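Local coordinates for protein endo-beta-mannanase (PDB 4QP0) that probably hydrolyses internal beta-1,4-mannosidic linkages in mannans, galactomannans and glucomannans as a secreted family 5 glycoside hydrolase built on a TIM barrel, at residues Val51-Leu56 and Ile104-Asn109; Ser73-Ile78 and Phe142-Ser147; Glu220-Arg225 and Gly235-Asp240; Gln325-Cys330 and Gly337-Asp342. All coordinates share one frame; numbering follows the deposited sequence.

Contact 1: Val51-Leu56 and Ile104-Asn109; sequences VVRTWL and IFTLNN
Strands 51-55 and 104-106 run parallel, Arg53 level with Ile104 and Trp55 with Thr106, and four backbone bonds join them, from Ile104 N to Val52 O (2.9 Å) through to Leu56 N to Thr106 O (2.8 Å), where Leu56 has just left its strand. Within the Thr54-Phe105 pair, Phe105 CA adds a CA-H...O contact to Thr54 O. On one face Val51 CG1 packs on Ile104 CD1 (4.0 Å), and further along the extended Arg53 chain lays CG beside Ile104 CG2 (4.0 Å). These are neighbouring parallel strands of the TIM barrel of glycoside hydrolase family 5. The Arg53 guanidinium has Thr106 OG1 over one face, too far for a bond; its charge is met by Glu171, Glu292 and Glu293, and Glu171 also takes the Thr106 hydroxyl. Arg53 NH2 also bonds to Asn174 OD1, so the guanidinium is held from several directions. Trp55 stands alongside Thr106, with ring atom CE3 3.8 Å from Thr106 CB. On the other face Leu56 CD1 sits over the Phe105 ring as a CH-pi contact, 3.6 Å from the centroid and 22° off the normal, while Thr54 CG2 reaches CE1 of the same ring obliquely at 3.9 Å. Ile89 of helix 87-98 packs against both Leu56 and Phe105.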
loop_
_atom_site.group_PDB
_atom_site.type_symbol
_atom_site.label_atom_id
_atom_site.label_comp_id
_atom_site.label_asym_id
_atom_site.label_seq_id
_atom_site.Cartn_x
_atom_site.Cartn_y
_atom_site.Cartn_z
ATOM N N VAL A 51 7.164 0.279 -10.799
ATOM C CA VAL A 51 6.222 0.823 -9.808
ATOM C C VAL A 51 6.780 0.726 -8.395
ATOM O O VAL A 51 7.408 -0.274 -8.036
ATOM C CB VAL A 51 4.847 0.097 -9.837
ATOM C CG1 VAL A 51 3.924 0.636 -8.748
ATOM C CG2 VAL A 51 4.168 0.244 -11.191
ATOM N N VAL A 52 6.528 1.756 -7.585
ATOM C CA VAL A 52 6.847 1.693 -6.162
ATOM C C VAL A 52 5.656 2.130 -5.266
ATOM O O VAL A 52 4.954 3.110 -5.551
ATOM C CB VAL A 52 8.178 2.433 -5.847
ATOM C CG1 VAL A 52 8.082 3.923 -6.141
ATOM C CG2 VAL A 52 8.642 2.177 -4.419
ATOM N N ARG A 53 5.427 1.357 -4.208
ATOM C CA ARG A 53 4.417 1.652 -3.217
ATOM C C ARG A 53 5.100 2.331 -2.043
ATOM O O ARG A 53 6.185 1.920 -1.635
ATOM C CB ARG A 53 3.771 0.359 -2.757
ATOM C CG ARG A 53 2.611 0.540 -1.801
ATOM C CD ARG A 53 1.905 -0.781 -1.587
ATOM N NE ARG A 53 0.963 -0.709 -0.480
ATOM C CZ ARG A 53 1.268 -0.963 0.787
ATOM N NH1 ARG A 53 2.505 -1.319 1.125
ATOM N NH2 ARG A 53 0.330 -0.863 1.721
ATOM N N THR A 54 4.474 3.378 -1.513
ATOM C CA THR A 54 5.083 4.182 -0.452
ATOM C C THR A 54 4.052 4.988 0.344
ATOM O O THR A 54 2.918 5.163 -0.092
ATOM C CB THR A 54 6.200 5.108 -1.003
ATOM O OG1 THR A 54 6.831 5.816 0.074
ATOM C CG2 THR A 54 5.655 6.106 -2.017
ATOM N N TRP A 55 4.484 5.476 1.504
ATOM C CA TRP A 55 3.656 6.200 2.473
ATOM C C TRP A 55 3.352 7.615 2.053
ATOM O O TRP A 55 4.269 8.358 1.685
ATOM C CB TRP A 55 4.400 6.253 3.809
ATOM C CG TRP A 55 4.400 4.984 4.642
ATOM C CD1 TRP A 55 4.967 4.809 5.906
ATOM C CD2 TRP A 55 3.783 3.679 4.325
ATOM N NE1 TRP A 55 4.763 3.535 6.369
ATOM C CE2 TRP A 55 4.054 2.808 5.478
ATOM C CE3 TRP A 55 3.055 3.169 3.248
ATOM C CZ2 TRP A 55 3.628 1.483 5.519
ATOM C CZ3 TRP A 55 2.630 1.832 3.302
ATOM C CH2 TRP A 55 2.912 1.010 4.413
ATOM N N LEU A 56 2.073 8.001 2.115
ATOM C CA LEU A 56 1.660 9.407 1.949
ATOM C C LEU A 56 0.804 9.848 3.138
ATOM O O LEU A 56 -0.228 10.507 2.982
ATOM C CB LEU A 56 0.907 9.645 0.633
ATOM C CG LEU A 56 1.199 10.968 -0.110
ATOM C CD1 LEU A 56 0.229 11.191 -1.259
ATOM C CD2 LEU A 56 1.190 12.186 0.803
ATOM N N ILE A 104 2.320 4.165 -5.940
ATOM C CA ILE A 104 1.113 3.793 -5.194
ATOM C C ILE A 104 1.175 4.465 -3.822
ATOM O O ILE A 104 1.973 4.080 -2.973
ATOM C CB ILE A 104 0.957 2.258 -5.039
ATOM C CG1 ILE A 104 0.824 1.568 -6.408
ATOM C CG2 ILE A 104 -0.256 1.924 -4.200
ATOM C CD1 ILE A 104 0.818 0.056 -6.347
ATOM N N PHE A 105 0.350 5.485 -3.620
ATOM C CA PHE A 105 0.368 6.252 -2.377
ATOM C C PHE A 105 -0.641 5.705 -1.387
ATOM O O PHE A 105 -1.829 5.597 -1.697
ATOM C CB PHE A 105 0.071 7.734 -2.636
ATOM C CG PHE A 105 1.261 8.537 -3.115
ATOM C CD1 PHE A 105 2.474 8.514 -2.425
ATOM C CD2 PHE A 105 1.155 9.357 -4.236
ATOM C CE1 PHE A 105 3.562 9.264 -2.867
ATOM C CE2 PHE A 105 2.239 10.109 -4.677
ATOM C CZ PHE A 105 3.439 10.062 -3.992
ATOM N N THR A 106 -0.167 5.358 -0.195
ATOM C CA THR A 106 -1.040 4.876 0.873
ATOM C C THR A 106 -1.351 6.054 1.795
ATOM O O THR A 106 -0.447 6.764 2.232
ATOM C CB THR A 106 -0.383 3.706 1.637
ATOM O OG1 THR A 106 0.063 2.713 0.699
ATOM C CG2 THR A 106 -1.361 3.056 2.608
ATOM N N LEU A 107 -2.630 6.271 2.082
ATOM C CA LEU A 107 -3.056 7.539 2.690
ATOM C C LEU A 107 -3.186 7.548 4.212
ATOM O O LEU A 107 -3.423 8.601 4.820
ATOM C CB LEU A 107 -4.359 8.016 2.043
ATOM C CG LEU A 107 -4.257 8.521 0.604
ATOM C CD1 LEU A 107 -5.627 8.546 -0.045
ATOM C CD2 LEU A 107 -3.598 9.894 0.527
ATOM N N ASN A 108 -3.030 6.378 4.820
ATOM C CA ASN A 108 -3.171 6.202 6.262
ATOM C C ASN A 108 -2.550 4.857 6.633
ATOM O O ASN A 108 -2.126 4.104 5.748
ATOM C CB ASN A 108 -4.650 6.246 6.662
ATOM C CG ASN A 108 -4.873 6.806 8.055
ATOM O OD1 ASN A 108 -4.043 6.645 8.951
ATOM N ND2 ASN A 108 -6.015 7.464 8.247
ATOM N N ASN A 109 -2.484 4.563 7.930
ATOM C CA ASN A 109 -1.887 3.321 8.422
ATOM C C ASN A 109 -2.699 2.756 9.584
ATOM O O ASN A 109 -3.174 3.516 10.436
ATOM C CB ASN A 109 -0.444 3.581 8.874
ATOM C CG ASN A 109 0.334 2.306 9.142
ATOM O OD1 ASN A 109 -0.061 1.224 8.724
ATOM N ND2 ASN A 109 1.453 2.435 9.845
#

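Contact 2: Ser73-Ile78 and Phe142-Ser147; sequences SNKMVI and FKEYIS
Lys75 and Glu144 meet at the outer side of the barrel, where strand 75-78 of a small two-stranded antiparallel sheet packs against helix 136-151 of the TIM-barrel fold. The two short segments run nearly parallel, 16° apart, with their axes 10.0 Å from each other, so side chains have to span the gap. On the strand, Asn74 and Lys75 both face Asp70 in a G1 beta bulge.

From the helix outward, Glu144 points its CB toward the strand, and CG sits between the backbone N and the carbonyl carbon (chi1 70°), from where the chain runs straight on to the carboxylate. CD lies 4.0 Å from Lys75 CE. OE1 touches the same CE at 3.4 Å and forms the salt bridge to Lys75 NZ at 3.5 Å; OE2 is just as near to NZ. The ammonium thus faces both oxygens about equally, at a length that suggests a loose ion pair. Lys75 arrives from the opposite direction, its chain bent at chi2 (69°) to bring the amine across.

Deeper in, the contact turns apolar. Met76 packs on Trp69 and Ser141, and Tyr145 touches Phe66 and Gln67. Ile78 reaches across to the tyrosine, its CD1 lying near the ring plane at the edge, 4.1 Å from Tyr145 CD1.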
loop_
_atom_site.group_PDB
_atom_site.type_symbol
_atom_site.label_atom_id
_atom_site.label_comp_id
_atom_site.label_asym_id
_atom_site.label_seq_id
_atom_site.Cartn_x
_atom_site.Cartn_y
_atom_site.Cartn_z
ATOM N N SER A 73 -5.728 25.274 18.684
ATOM C CA SER A 73 -6.769 25.515 17.678
ATOM C C SER A 73 -7.912 24.482 17.672
ATOM O O SER A 73 -8.961 24.725 17.064
ATOM C CB SER A 73 -6.120 25.594 16.287
ATOM O OG SER A 73 -7.086 25.677 15.252
ATOM N N ASN A 74 -7.700 23.347 18.348
ATOM C CA ASN A 74 -8.642 22.208 18.365
ATOM C C ASN A 74 -8.819 21.543 16.997
ATOM O O ASN A 74 -9.837 20.897 16.735
ATOM C CB ASN A 74 -10.013 22.614 18.938
ATOM C CG ASN A 74 -9.923 23.167 20.348
ATOM O OD1 ASN A 74 -9.248 22.600 21.213
ATOM N ND2 ASN A 74 -10.618 24.278 20.591
ATOM N N LYS A 75 -7.815 21.691 16.137
ATOM C CA LYS A 75 -7.934 21.284 14.741
ATOM C C LYS A 75 -6.819 20.336 14.308
ATOM O O LYS A 75 -5.700 20.386 14.828
ATOM C CB LYS A 75 -7.964 22.530 13.835
ATOM C CG LYS A 75 -8.404 22.286 12.394
ATOM C CD LYS A 75 -9.879 21.919 12.300
ATOM C CE LYS A 75 -10.187 21.234 10.979
ATOM N NZ LYS A 75 -11.601 20.772 10.909
ATOM N N MET A 76 -7.145 19.458 13.365
ATOM C CA MET A 76 -6.133 18.671 12.677
ATOM C C MET A 76 -5.588 19.534 11.545
ATOM O O MET A 76 -6.290 19.812 10.571
ATOM C CB MET A 76 -6.717 17.359 12.142
ATOM C CG MET A 76 -5.673 16.373 11.627
ATOM S SD MET A 76 -4.505 15.769 12.866
ATOM C CE MET A 76 -5.533 14.611 13.767
ATOM N N VAL A 77 -4.340 19.968 11.695
ATOM C CA VAL A 77 -3.711 20.853 10.711
ATOM C C VAL A 77 -2.772 20.102 9.763
ATOM O O VAL A 77 -2.181 19.081 10.139
ATOM C CB VAL A 77 -3.004 22.064 11.371
ATOM C CG1 VAL A 77 -4.010 22.890 12.161
ATOM C CG2 VAL A 77 -1.850 21.623 12.260
ATOM N N ILE A 78 -2.656 20.617 8.537
ATOM C CA ILE A 78 -1.892 19.971 7.464
ATOM C C ILE A 78 -0.658 20.800 7.101
ATOM O O ILE A 78 -0.718 22.028 7.071
ATOM C CB ILE A 78 -2.773 19.747 6.212
ATOM C CG1 ILE A 78 -3.965 18.835 6.550
ATOM C CG2 ILE A 78 -1.952 19.174 5.060
ATOM C CD1 ILE A 78 -5.053 18.789 5.495
ATOM N N PHE A 142 -10.292 12.650 8.077
ATOM C CA PHE A 142 -9.637 11.825 7.068
ATOM C C PHE A 142 -10.028 12.327 5.684
ATOM O O PHE A 142 -9.174 12.448 4.800
ATOM C CB PHE A 142 -9.962 10.332 7.252
ATOM C CG PHE A 142 -9.125 9.403 6.390
ATOM C CD1 PHE A 142 -7.837 9.765 5.962
ATOM C CD2 PHE A 142 -9.616 8.145 6.023
ATOM C CE1 PHE A 142 -7.079 8.907 5.170
ATOM C CE2 PHE A 142 -8.853 7.283 5.235
ATOM C CZ PHE A 142 -7.588 7.665 4.809
ATOM N N LYS A 143 -11.308 12.652 5.514
ATOM C CA LYS A 143 -11.804 13.182 4.248
ATOM C C LYS A 143 -11.107 14.484 3.847
ATOM O O LYS A 143 -10.524 14.571 2.758
ATOM C CB LYS A 143 -13.314 13.378 4.296
ATOM C CG LYS A 143 -14.108 12.105 4.078
ATOM C CD LYS A 143 -15.595 12.374 4.241
ATOM C CE LYS A 143 -16.408 11.125 3.936
ATOM N NZ LYS A 143 -17.866 11.364 4.119
ATOM N N GLU A 144 -11.143 15.481 4.727
ATOM C CA GLU A 144 -10.497 16.762 4.436
ATOM C C GLU A 144 -9.008 16.600 4.085
ATOM O O GLU A 144 -8.484 17.349 3.262
ATOM C CB GLU A 144 -10.727 17.792 5.557
ATOM C CG GLU A 144 -10.012 17.518 6.877
ATOM C CD GLU A 144 -10.267 18.576 7.951
ATOM O OE1 GLU A 144 -9.828 18.369 9.113
ATOM O OE2 GLU A 144 -10.899 19.616 7.642
ATOM N N TYR A 145 -8.348 15.606 4.683
ATOM C CA TYR A 145 -6.955 15.294 4.352
ATOM C C TYR A 145 -6.853 14.739 2.936
ATOM O O TYR A 145 -6.009 15.186 2.147
ATOM C CB TYR A 145 -6.347 14.314 5.357
ATOM C CG TYR A 145 -4.912 13.924 5.051
ATOM C CD1 TYR A 145 -3.868 14.832 5.240
ATOM C CD2 TYR A 145 -4.596 12.652 4.571
ATOM C CE1 TYR A 145 -2.552 14.486 4.973
ATOM C CE2 TYR A 145 -3.276 12.296 4.288
ATOM C CZ TYR A 145 -2.257 13.213 4.493
ATOM O OH TYR A 145 -0.946 12.880 4.222
ATOM N N ILE A 146 -7.725 13.777 2.622
ATOM C CA ILE A 146 -7.790 13.168 1.293
ATOM C C ILE A 146 -8.014 14.246 0.237
ATOM O O ILE A 146 -7.269 14.318 -0.740
ATOM C CB ILE A 146 -8.868 12.060 1.229
ATOM C CG1 ILE A 146 -8.350 10.796 1.908
ATOM C CG2 ILE A 146 -9.294 11.757 -0.205
ATOM C CD1 ILE A 146 -9.431 9.787 2.233
ATOM N N SER A 147 -9.013 15.095 0.458
ATOM C CA SER A 147 -9.297 16.228 -0.424
ATOM C C SER A 147 -8.068 17.093 -0.652
ATOM O O SER A 147 -7.773 17.464 -1.779
ATOM C CB SER A 147 -10.420 17.092 0.155
ATOM O OG SER A 147 -10.447 18.370 -0.465
#

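Contact 3: Glu220-Arg225 and Gly235-Asp240; sequences EGFFNR and GGSGMD
Asn224 and Asp240 make the straightest link between the two segments: Asn224 ND2 donates to Asp240 OD2 at 3.1 Å with an N-H...O angle of 171°. The acceptor lies in the amide plane of Asn224, whereas the donor comes from above the carboxylate, and the two flat groups stand 87° apart. Behind the amide, Asn224 CB rests against Asp240 CG at 3.4 Å. The other branch, OD1, leans on Gly235 CA at 3.6 Å, and the positive phi of Gly235 suits a residue without a side chain. Gly235 N also makes a weak, bent bond to Phe223 O (2.8 Å, 116°). At the far end of the contact Ser237 OG lies near the plane of the Phe222 ring, at its edge, 3.4 Å from CD2, and Phe222 CB faces Met239 CB at 4.3 Å.

Both segments belong to one long loop between strand 214-216 and helix 241-245 of the TIM barrel, and this contact draws its outgoing and returning limbs together. The return makes a type I beta turn from Gly235 to Gly238, closed by Gly238 N to Gly235 O, and Ser237 OG receives a weak bond from Met239 N. Asp240 is the N-cap of helix 241-245: OD1 accepts from the backbone N of Ala243, leaving OD2 to hold Asn224. With a partner on each oxygen, the carboxylate is probably restrained in its rotation. Farther out, Trp262 meets Phe222 edge-to-face, His278 stacks on Phe223, and Thr192 of helix 192-209 touches both Asn224 and Asp240.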
loop_
_atom_site.group_PDB
_atom_site.type_symbol
_atom_site.label_atom_id
_atom_site.label_comp_id
_atom_site.label_asym_id
_atom_site.label_seq_id
_atom_site.Cartn_x
_atom_site.Cartn_y
_atom_site.Cartn_z
ATOM N N GLU A 220 -4.011 -6.544 3.895
ATOM C CA GLU A 220 -3.208 -7.762 3.825
ATOM C C GLU A 220 -3.871 -8.850 2.980
ATOM O O GLU A 220 -3.214 -9.827 2.585
ATOM C CB GLU A 220 -2.899 -8.286 5.229
ATOM C CG GLU A 220 -1.862 -7.458 5.963
ATOM C CD GLU A 220 -2.073 -7.439 7.466
ATOM O OE1 GLU A 220 -3.161 -7.004 7.929
ATOM O OE2 GLU A 220 -1.138 -7.846 8.189
ATOM N N GLY A 221 -5.167 -8.678 2.719
ATOM C CA GLY A 221 -5.921 -9.582 1.858
ATOM C C GLY A 221 -6.659 -10.661 2.610
ATOM O O GLY A 221 -6.981 -11.707 2.052
ATOM N N PHE A 222 -6.944 -10.395 3.880
ATOM C CA PHE A 222 -7.636 -11.354 4.738
ATOM C C PHE A 222 -9.072 -11.594 4.284
ATOM O O PHE A 222 -9.810 -10.642 4.033
ATOM C CB PHE A 222 -7.567 -10.930 6.216
ATOM C CG PHE A 222 -6.158 -10.862 6.773
ATOM C CD1 PHE A 222 -5.104 -11.575 6.176
ATOM C CD2 PHE A 222 -5.878 -10.096 7.901
ATOM C CE1 PHE A 222 -3.815 -11.504 6.686
ATOM C CE2 PHE A 222 -4.590 -10.036 8.422
ATOM C CZ PHE A 222 -3.561 -10.745 7.818
ATOM N N PHE A 223 -9.439 -12.876 4.162
ATOM C CA PHE A 223 -10.780 -13.297 3.735
ATOM C C PHE A 223 -11.757 -13.383 4.890
ATOM O O PHE A 223 -11.360 -13.410 6.052
ATOM C CB PHE A 223 -10.729 -14.674 3.080
ATOM C CG PHE A 223 -10.006 -14.699 1.776
ATOM C CD1 PHE A 223 -10.599 -14.183 0.626
ATOM C CD2 PHE A 223 -8.737 -15.259 1.687
ATOM C CE1 PHE A 223 -9.929 -14.216 -0.585
ATOM C CE2 PHE A 223 -8.066 -15.292 0.479
ATOM C CZ PHE A 223 -8.662 -14.771 -0.658
ATOM N N ASN A 224 -13.039 -13.449 4.555
ATOM C CA ASN A 224 -14.082 -13.722 5.531
ATOM C C ASN A 224 -14.915 -14.910 5.073
ATOM O O ASN A 224 -16.128 -14.807 4.874
ATOM C CB ASN A 224 -14.939 -12.476 5.776
ATOM C CG ASN A 224 -16.121 -12.743 6.688
ATOM O OD1 ASN A 224 -16.048 -13.557 7.603
ATOM N ND2 ASN A 224 -17.225 -12.066 6.426
ATOM N N ARG A 225 -14.244 -16.045 4.896
ATOM C CA ARG A 225 -14.910 -17.260 4.458
ATOM C C ARG A 225 -15.283 -18.157 5.648
ATOM O O ARG A 225 -14.413 -18.692 6.341
ATOM C CB ARG A 225 -14.073 -17.999 3.411
ATOM C CG ARG A 225 -14.379 -17.588 1.970
ATOM C CD ARG A 225 -13.306 -16.703 1.356
ATOM N NE ARG A 225 -12.317 -17.478 0.610
ATOM C CZ ARG A 225 -12.041 -17.334 -0.687
ATOM N NH1 ARG A 225 -12.665 -16.428 -1.425
ATOM N NH2 ARG A 225 -11.114 -18.103 -1.248
ATOM N N GLY A 235 -12.161 -14.431 8.540
ATOM C CA GLY A 235 -12.726 -13.147 8.919
ATOM C C GLY A 235 -12.504 -12.758 10.366
ATOM O O GLY A 235 -13.179 -11.868 10.878
ATOM N N GLY A 236 -11.554 -13.416 11.024
ATOM C CA GLY A 236 -11.216 -13.099 12.407
ATOM C C GLY A 236 -10.666 -11.696 12.591
ATOM O O GLY A 236 -10.904 -11.061 13.627
ATOM N N SER A 237 -9.928 -11.222 11.586
ATOM C CA SER A 237 -9.348 -9.871 11.576
ATOM C C SER A 237 -10.390 -8.741 11.507
ATOM O O SER A 237 -10.097 -7.587 11.848
ATOM C CB SER A 237 -8.385 -9.736 10.399
ATOM O OG SER A 237 -9.078 -9.908 9.175
ATOM N N GLY A 238 -11.592 -9.081 11.054
ATOM C CA GLY A 238 -12.640 -8.097 10.806
ATOM C C GLY A 238 -12.615 -7.564 9.383
ATOM O O GLY A 238 -13.253 -6.561 9.086
ATOM N N MET A 239 -11.877 -8.245 8.505
ATOM C CA MET A 239 -11.731 -7.841 7.102
ATOM C C MET A 239 -12.326 -8.883 6.170
ATOM O O MET A 239 -12.402 -10.060 6.510
ATOM C CB MET A 239 -10.258 -7.629 6.746
ATOM C CG MET A 239 -9.593 -6.494 7.498
ATOM S SD MET A 239 -10.307 -4.878 7.144
ATOM C CE MET A 239 -9.647 -4.563 5.509
ATOM N N ASP A 240 -12.718 -8.449 4.980
ATOM C CA ASP A 240 -13.467 -9.299 4.070
ATOM C C ASP A 240 -13.021 -8.989 2.660
ATOM O O ASP A 240 -13.669 -8.205 1.963
ATOM C CB ASP A 240 -14.968 -9.028 4.234
ATOM C CG ASP A 240 -15.846 -10.044 3.513
ATOM O OD1 ASP A 240 -15.405 -10.674 2.521
ATOM O OD2 ASP A 240 -17.012 -10.197 3.940
#

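Contact 4: Gln325-Cys330 and Gly337-Asp342; sequences QIAVPC and GICASD
Ile338 O is met by two neighbouring groups of the facing chain: Ala327 N donates to it at 2.8 Å, from well above the carbonyl plane, and Ile326 CA adds a CA-H...O contact at 3.4 Å. On the same residue, Ile338 N gives a much better aligned bond to Gln325 O, also 2.8 Å. Together the two bonds form a single backbone bridge within the loop that leads from strand 320-323 of the TIM barrel to helix 345-358. Where the backbones diverge, a water takes over, donating to Ala327 O (2.8 Å) and accepting from Ala340 N (2.7 Å). Ala327 CB lies 4.2 Å from Cys339 SG, and beyond it the disulfide joins Cys330 SG to Cys339 SG at 2.1 Å, with a torsion of 76° about the S-S bond. Cys330 holds its sulfur opposite the backbone N (chi1 173°), which carries it across to Cys339. Ser341 OG packs on Cys330 SG at 3.6 Å. Cys339 N is itself held by Asp342 OD2, met from above the carboxylate plane. Ile338 packs outward on Ile345 and Val349 of helix 345-358. With a covalent cross-link at one end and the paired backbones at the other, the loop is probably restrained from opening, as suits a secreted enzyme.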
loop_
_atom_site.group_PDB
_atom_site.type_symbol
_atom_site.label_atom_id
_atom_site.label_comp_id
_atom_site.label_asym_id
_atom_site.label_seq_id
_atom_site.Cartn_x
_atom_site.Cartn_y
_atom_site.Cartn_z
ATOM N N GLN A 325 11.535 -5.135 1.187
ATOM C CA GLN A 325 11.462 -3.783 0.623
ATOM C C GLN A 325 12.828 -3.404 0.078
ATOM O O GLN A 325 13.838 -3.963 0.507
ATOM C CB GLN A 325 11.047 -2.767 1.688
ATOM C CG GLN A 325 12.041 -2.604 2.831
ATOM C CD GLN A 325 11.554 -1.607 3.869
ATOM O OE1 GLN A 325 10.910 -0.610 3.542
ATOM N NE2 GLN A 325 11.869 -1.871 5.126
ATOM N N ILE A 326 12.866 -2.457 -0.855
ATOM C CA ILE A 326 14.152 -1.976 -1.358
ATOM C C ILE A 326 14.878 -1.102 -0.320
ATOM O O ILE A 326 14.250 -0.355 0.437
ATOM C CB ILE A 326 14.032 -1.269 -2.734
ATOM C CG1 ILE A 326 15.418 -1.162 -3.407
ATOM C CG2 ILE A 326 13.337 0.080 -2.608
ATOM C CD1 ILE A 326 15.407 -0.542 -4.790
ATOM N N ALA A 327 16.201 -1.213 -0.288
ATOM C CA ALA A 327 17.005 -0.544 0.726
ATOM C C ALA A 327 17.985 0.460 0.143
ATOM O O ALA A 327 18.974 0.079 -0.484
ATOM C CB ALA A 327 17.745 -1.571 1.571
ATOM N N VAL A 328 17.691 1.739 0.348
ATOM C CA VAL A 328 18.623 2.822 0.062
ATOM C C VAL A 328 18.614 3.765 1.263
ATOM O O VAL A 328 17.549 4.263 1.642
ATOM C CB VAL A 328 18.237 3.598 -1.213
ATOM N N PRO A 329 19.786 3.994 1.894
ATOM C CA PRO A 329 21.099 3.407 1.595
ATOM C C PRO A 329 21.104 1.906 1.866
ATOM O O PRO A 329 20.271 1.425 2.641
ATOM C CB PRO A 329 22.035 4.121 2.579
ATOM C CG PRO A 329 21.150 4.545 3.709
ATOM C CD PRO A 329 19.845 4.902 3.058
ATOM N N CYS A 330 22.025 1.180 1.234
ATOM C CA CYS A 330 22.054 -0.276 1.365
ATOM C C CYS A 330 22.226 -0.738 2.812
ATOM O O CYS A 330 23.240 -0.463 3.459
ATOM C CB CYS A 330 23.123 -0.911 0.478
ATOM S SG CYS A 330 23.287 -2.685 0.795
ATOM N N GLY A 337 15.074 -5.673 4.149
ATOM C CA GLY A 337 15.733 -4.757 3.217
ATOM C C GLY A 337 16.621 -5.468 2.210
ATOM O O GLY A 337 17.498 -6.245 2.587
ATOM N N ILE A 338 16.363 -5.202 0.927
ATOM C CA ILE A 338 17.141 -5.734 -0.191
ATOM C C ILE A 338 17.795 -4.572 -0.934
ATOM O O ILE A 338 17.120 -3.605 -1.289
ATOM C CB ILE A 338 16.249 -6.546 -1.166
ATOM C CG1 ILE A 338 15.926 -7.921 -0.575
ATOM C CG2 ILE A 338 16.927 -6.708 -2.524
ATOM C CD1 ILE A 338 14.847 -8.688 -1.316
ATOM N N CYS A 339 19.106 -4.659 -1.147
ATOM C CA CYS A 339 19.833 -3.626 -1.885
ATOM C C CYS A 339 19.922 -4.028 -3.350
ATOM O O CYS A 339 19.816 -5.206 -3.673
ATOM C CB CYS A 339 21.245 -3.430 -1.325
ATOM S SG CYS A 339 21.394 -3.412 0.479
ATOM N N ALA A 340 20.109 -3.051 -4.233
ATOM C CA ALA A 340 20.356 -3.336 -5.642
ATOM C C ALA A 340 21.783 -3.847 -5.821
ATOM O O ALA A 340 22.085 -4.544 -6.791
ATOM C CB ALA A 340 20.124 -2.099 -6.487
ATOM N N SER A 341 22.647 -3.489 -4.869
ATOM C CA SER A 341 24.043 -3.911 -4.862
ATOM C C SER A 341 24.208 -5.376 -4.432
ATOM O O SER A 341 25.294 -5.946 -4.560
ATOM C CB SER A 341 24.873 -2.982 -3.964
ATOM O OG SER A 341 24.537 -3.152 -2.596
ATOM N N ASP A 342 23.135 -5.976 -3.921
ATOM C CA ASP A 342 23.129 -7.394 -3.559
ATOM C C ASP A 342 23.615 -8.239 -4.731
ATOM O O ASP A 342 23.275 -7.961 -5.886
ATOM C CB ASP A 342 21.721 -7.843 -3.139
ATOM C CG ASP A 342 21.286 -7.265 -1.792
ATOM O OD1 ASP A 342 22.100 -6.584 -1.132
ATOM O OD2 ASP A 342 20.127 -7.498 -1.387
HETATM O O HOH W 1 19.474 -0.623 -3.148
#

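How the contacts relate
Contact 1 lies in the barrel wall, its centre 5 Å from that of the chain; the other three sit 17 to 21 Å out. Contacts 1 and 2 alternate along the sequence, their centres 18 Å apart, and they touch: helix 136-151 carries Tyr145, whose hydroxyl probably bonds to Leu56 O, while Phe142 packs on Leu107 and Asn108. Contacts 3 and 4 follow in order, each drawing together one loop between a barrel strand and the next helix. Their centres are 32 Å apart, and contacts 2 and 4 are farthest from each other at 35 Å. Contacts 1 and 2 thus tie barrel wall to outer helix, while contacts 3 and 4 each close a loop on their own.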